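Local coordinates for Lmo1076 protein (Listeria monocytogenes serovar 1/2a, PDB 5JQC) that is a putative secreted autolysin that probably hydrolyses bacterial cell-wall material, the part here being its region of three SH3-like GW domains, at residues A[69-73]-A[74-78]; A[216-219]-A[220-224]. One frame throughout, in Å; residues are numbered along the deposited sequence.

Contact 1: residues A[69-73]-A[74-78]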
loop_
_atom_site.group_PDB
_atom_site.type_symbol
_atom_site.label_atom_id
_atom_site.label_comp_id
_atom_site.label_asym_id
_atom_site.label_seq_id
_atom_site.Cartn_x
_atom_site.Cartn_y
_atom_site.Cartn_z
ATOM N N GLY A 69 25.515 -17.470 -10.533
ATOM C CA GLY A 69 26.921 -17.839 -10.536
ATOM C C GLY A 69 27.653 -17.158 -11.678
ATOM O O GLY A 69 27.085 -16.969 -12.762
ATOM N N THR A 70 28.898 -16.759 -11.452
ATOM C CA THR A 70 29.645 -16.033 -12.464
ATOM C C THR A 70 30.854 -16.843 -12.903
ATOM O O THR A 70 31.395 -17.644 -12.135
ATOM C CB THR A 70 30.091 -14.653 -11.956
ATOM O OG1 THR A 70 31.077 -14.795 -10.925
ATOM C CG2 THR A 70 28.893 -13.883 -11.424
ATOM N N THR A 71 31.228 -16.667 -14.167
ATOM C CA THR A 71 32.519 -17.097 -14.682
ATOM C C THR A 71 33.097 -15.949 -15.486
ATOM O O THR A 71 32.443 -14.915 -15.672
ATOM C CB THR A 71 32.413 -18.329 -15.586
ATOM O OG1 THR A 71 32.011 -17.913 -16.894
ATOM C CG2 THR A 71 31.400 -19.321 -15.066
ATOM N N SER A 72 34.298 -16.147 -16.024
ATOM C CA SER A 72 34.903 -15.153 -16.900
ATOM C C SER A 72 34.014 -14.762 -18.089
ATOM O O SER A 72 34.201 -13.682 -18.670
ATOM C CB SER A 72 36.240 -15.698 -17.377
ATOM O OG SER A 72 36.942 -14.736 -18.131
ATOM N N ARG A 73 33.044 -15.594 -18.465
ATOM C CA ARG A 73 32.241 -15.273 -19.636
ATOM C C ARG A 73 30.927 -14.566 -19.317
ATOM O O ARG A 73 30.288 -14.072 -20.249
ATOM C CB ARG A 73 31.933 -16.538 -20.438
ATOM C CG ARG A 73 33.165 -17.188 -21.043
ATOM C CD ARG A 73 32.791 -18.528 -21.658
ATOM N NE ARG A 73 33.980 -19.246 -22.102
ATOM C CZ ARG A 73 34.553 -19.066 -23.294
ATOM N NH1 ARG A 73 35.637 -19.749 -23.631
ATOM N NH2 ARG A 73 34.039 -18.205 -24.151
ATOM N N GLY A 74 30.500 -14.505 -18.053
ATOM C CA GLY A 74 29.265 -13.811 -17.708
ATOM C C GLY A 74 28.657 -14.379 -16.434
ATOM O O GLY A 74 29.313 -15.108 -15.691
ATOM N N THR A 75 27.386 -14.032 -16.212
ATOM C CA THR A 75 26.618 -14.479 -15.054
ATOM C C THR A 75 25.488 -15.380 -15.521
ATOM O O THR A 75 24.721 -15.001 -16.408
ATOM C CB THR A 75 26.038 -13.297 -14.272
ATOM O OG1 THR A 75 27.113 -12.523 -13.726
ATOM C CG2 THR A 75 25.159 -13.784 -13.128
ATOM N N TRP A 76 25.405 -16.576 -14.939
ATOM C CA TRP A 76 24.326 -17.518 -15.209
ATOM C C TRP A 76 23.445 -17.653 -13.970
ATOM O O TRP A 76 23.955 -17.695 -12.846
ATOM C CB TRP A 76 24.899 -18.884 -15.641
ATOM C CG TRP A 76 25.243 -18.859 -17.090
ATOM C CD1 TRP A 76 24.465 -19.292 -18.125
ATOM C CD2 TRP A 76 26.417 -18.292 -17.682
ATOM N NE1 TRP A 76 25.088 -19.049 -19.320
ATOM C CE2 TRP A 76 26.291 -18.439 -19.077
ATOM C CE3 TRP A 76 27.572 -17.691 -17.166
ATOM C CZ2 TRP A 76 27.279 -18.016 -19.966
ATOM C CZ3 TRP A 76 28.547 -17.268 -18.050
ATOM C CH2 TRP A 76 28.394 -17.431 -19.435
ATOM N N VAL A 77 22.126 -17.716 -14.175
ATOM C CA VAL A 77 21.173 -17.808 -13.073
ATOM C C VAL A 77 20.299 -19.050 -13.237
ATOM O O VAL A 77 19.890 -19.404 -14.349
ATOM C CB VAL A 77 20.309 -16.523 -12.963
ATOM C CG1 VAL A 77 21.197 -15.291 -12.886
ATOM C CG2 VAL A 77 19.325 -16.391 -14.110
ATOM N N GLN A 78 20.012 -19.715 -12.113
ATOM C CA GLN A 78 19.161 -20.906 -12.092
ATOM C C GLN A 78 17.707 -20.496 -11.893
ATOM O O GLN A 78 17.336 -20.036 -10.809
ATOM C CB GLN A 78 19.583 -21.875 -10.978
ATOM C CG GLN A 78 18.690 -23.110 -10.872
ATOM C CD GLN A 78 18.852 -23.875 -9.564
ATOM O OE1 GLN A 78 18.679 -23.319 -8.484
ATOM N NE2 GLN A 78 19.181 -25.158 -9.663
#

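Contact 2: residues A[216-219]-A[220-224]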
loop_
_atom_site.group_PDB
_atom_site.type_symbol
_atom_site.label_atom_id
_atom_site.label_comp_id
_atom_site.label_asym_id
_atom_site.label_seq_id
_atom_site.Cartn_x
_atom_site.Cartn_y
_atom_site.Cartn_z
ATOM N N LYS A 216 -18.118 21.245 9.597
ATOM C CA LYS A 216 -18.864 21.774 10.727
ATOM C C LYS A 216 -20.349 21.901 10.409
ATOM O O LYS A 216 -20.758 22.088 9.260
ATOM C CB LYS A 216 -18.281 23.127 11.168
ATOM C CG LYS A 216 -18.476 24.314 10.215
ATOM C CD LYS A 216 -17.501 25.465 10.541
ATOM C CE LYS A 216 -16.054 25.115 10.143
ATOM N NZ LYS A 216 -15.068 26.209 10.410
ATOM N N LEU A 217 -21.161 21.742 11.456
ATOM C CA LEU A 217 -22.580 22.050 11.376
ATOM C C LEU A 217 -22.835 23.529 11.626
ATOM O O LEU A 217 -23.798 24.086 11.086
ATOM C CB LEU A 217 -23.356 21.199 12.378
ATOM C CG LEU A 217 -23.317 19.687 12.157
ATOM C CD1 LEU A 217 -23.902 18.963 13.365
ATOM C CD2 LEU A 217 -24.061 19.320 10.875
ATOM N N SER A 218 -21.985 24.169 12.428
ATOM C CA SER A 218 -22.006 25.612 12.662
ATOM C C SER A 218 -20.703 25.986 13.365
ATOM O O SER A 218 -19.848 25.133 13.629
ATOM C CB SER A 218 -23.217 26.040 13.496
ATOM O OG SER A 218 -23.001 25.772 14.870
ATOM N N THR A 219 -20.558 27.272 13.664
ATOM C CA THR A 219 -19.504 27.699 14.571
ATOM C C THR A 219 -20.045 27.729 15.997
ATOM O O THR A 219 -21.258 27.774 16.230
ATOM C CB THR A 219 -18.946 29.074 14.180
ATOM O OG1 THR A 219 -20.007 30.038 14.123
ATOM C CG2 THR A 219 -18.240 28.994 12.827
ATOM N N GLY A 220 -19.122 27.675 16.959
ATOM C CA GLY A 220 -19.501 27.801 18.356
ATOM C C GLY A 220 -19.875 29.203 18.788
ATOM O O GLY A 220 -20.264 29.395 19.947
ATOM N N ALA A 221 -19.753 30.183 17.879
ATOM C CA ALA A 221 -20.134 31.559 18.180
ATOM C C ALA A 221 -21.570 31.639 18.671
ATOM O O ALA A 221 -21.853 32.351 19.639
ATOM C CB ALA A 221 -19.940 32.446 16.943
ATOM N N LYS A 222 -22.474 30.886 18.036
ATOM C CA LYS A 222 -23.893 30.939 18.373
ATOM C C LYS A 222 -24.153 30.573 19.837
ATOM O O LYS A 222 -25.124 31.053 20.428
ATOM C CB LYS A 222 -24.670 30.026 17.415
ATOM C CG LYS A 222 -26.066 29.643 17.872
ATOM C CD LYS A 222 -26.857 29.017 16.741
ATOM C CE LYS A 222 -26.130 27.844 16.121
ATOM N NZ LYS A 222 -26.924 27.267 15.000
ATOM N N TYR A 223 -23.291 29.760 20.451
ATOM C CA TYR A 223 -23.514 29.281 21.810
ATOM C C TYR A 223 -22.688 30.035 22.847
ATOM O O TYR A 223 -22.380 29.483 23.909
ATOM C CB TYR A 223 -23.212 27.783 21.901
ATOM C CG TYR A 223 -23.920 26.924 20.875
ATOM C CD1 TYR A 223 -23.307 26.610 19.671
ATOM C CD2 TYR A 223 -25.197 26.423 21.115
ATOM C CE1 TYR A 223 -23.939 25.832 18.730
ATOM C CE2 TYR A 223 -25.842 25.639 20.179
ATOM C CZ TYR A 223 -25.205 25.348 18.986
ATOM O OH TYR A 223 -25.836 24.573 18.041
ATOM N N ASN A 224 -22.327 31.284 22.576
ATOM C CA ASN A 224 -21.448 32.004 23.486
ATOM C C ASN A 224 -22.188 32.470 24.733
ATOM O O ASN A 224 -23.382 32.786 24.697
ATOM C CB ASN A 224 -20.811 33.198 22.788
ATOM C CG ASN A 224 -19.619 32.800 21.960
ATOM O OD1 ASN A 224 -18.889 31.869 22.311
ATOM N ND2 ASN A 224 -19.414 33.493 20.848
#

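Contact 1: residues A[69-73]-A[74-78]
Thr70 and Thr75 run alongside each other from neighbouring strands, on one face of a tight hairpin. The methyl CG2 of Thr70 lies beside the hydroxyl OG1 of Thr75 at 3.2 Å, a close contact of methyl with oxygen. Their backbones form a non-hydrogen-bonded pair, with Gly69 and Trp76 next to it along the ladder. There Gly69 N donates to Trp76 O and Trp76 N returns a bond to Gly69 O, each 2.8 Å long.

The other face belongs to Thr71 and Trp76. The threonine hydroxyl slants over to the far end of the indole, neither over its face nor at its edge, with Thr71 OG1 3.7 Å from Trp76 CZ3. The indole, its CG beside the backbone N (chi1 -82°), reaches back toward the turn and meets Arg73 at its edge: Arg73 CB is 3.8 Å from Trp76 CH2. Beyond CB the arginine departs in an extended chain, and its NE forms a salt bridge with Asp15.

The whole is a two-residue beta hairpin with a type I turn from Thr71 to Gly74, joining strands 62-71 and 74-81 inside the five-stranded antiparallel sheet of an SH3-like GW domain. On the adjoining strand 84-90, Trp88, the tryptophan of this domain's Gly-Trp dipeptide, touches Trp76.

Two backbone bonds close the turn, Thr71 N to Gly74 O at 2.9 Å and Gly74 N to Thr71 O at 3.1 Å. Thr71 adds an ST turn: a chi1 of 81° turns OG1 back over the main chain toward the turn, where it accepts the N-H of Arg73 at 3.0 Å, tying the corner to the strand that enters it.

Contact 2: residues A[216-219]-A[220-224]
Ser218 and Tyr223 meet in a van der Waals contact between the serine hydroxyl and the rim of the ring. The oxygen Ser218 OG sits 4.0 Å from Tyr223 CE1, near the ring plane and at its edge. Lys222 comes to the same hydroxyl with its aliphatic arm, placing CE 4.0 Å from Ser218 OG. That arm starts with CG anti to the backbone N (chi1 163°) and bends at chi3, which carries its end back across the serine. A smaller van der Waals contact joins the next pair, where Thr219 OG1 rests 3.7 Å from the methyl CB of Ala221.

The hydrogen bonds within this stretch stay on one side or the other of the Thr219-Gly220 junction. Ser218 OG donates to the carbonyl oxygen of its own neighbour, Thr219 O, over 3.0 Å, and the hydroxyl lies above the carbonyl plane, 43° out of it. This bond helps hold the serine hydroxyl beside Tyr223 and Lys222. On the far side, Tyr223 N donates to Gly220 O at 3.1 Å and Asn224 N to Ala221 O at 3.2 Å, both spanning three residues.

Aromatic and amide groups then fasten the segment to the rest of the domain. Tyr223 packs edge-to-face with Phe244 and also touches Val202 and Ile194, while the Asn224 amide bonds to Asp198 and to the backbone N of Ala197.

Successive bonds from each N-H to the carbonyl three residues earlier define a short 3-10 turn, which here connects the short, weakly bonded strand at about 218-219 to strand 226-236 of the main antiparallel sheet in an SH3-like GW domain.

How the contacts relate
Contact 1 comes first along the chain, in the first GW domain, and contact 2 follows in the third. The middle GW domain lies between them in the sequence. Their centres lie 73 Å apart, on opposite sides of the centre of the chain, and their nearest atoms about 58 Å apart, so neither touches the other and they share no sheet. Contact 1 belongs to the hairpin of strands 62-71 and 74-81, whereas contact 2 occupies the link from the weakly bonded strand at about 218-219 to strand 226-236. Each is therefore a local feature within its own domain of an extended, modular chain of SH3-like repeats.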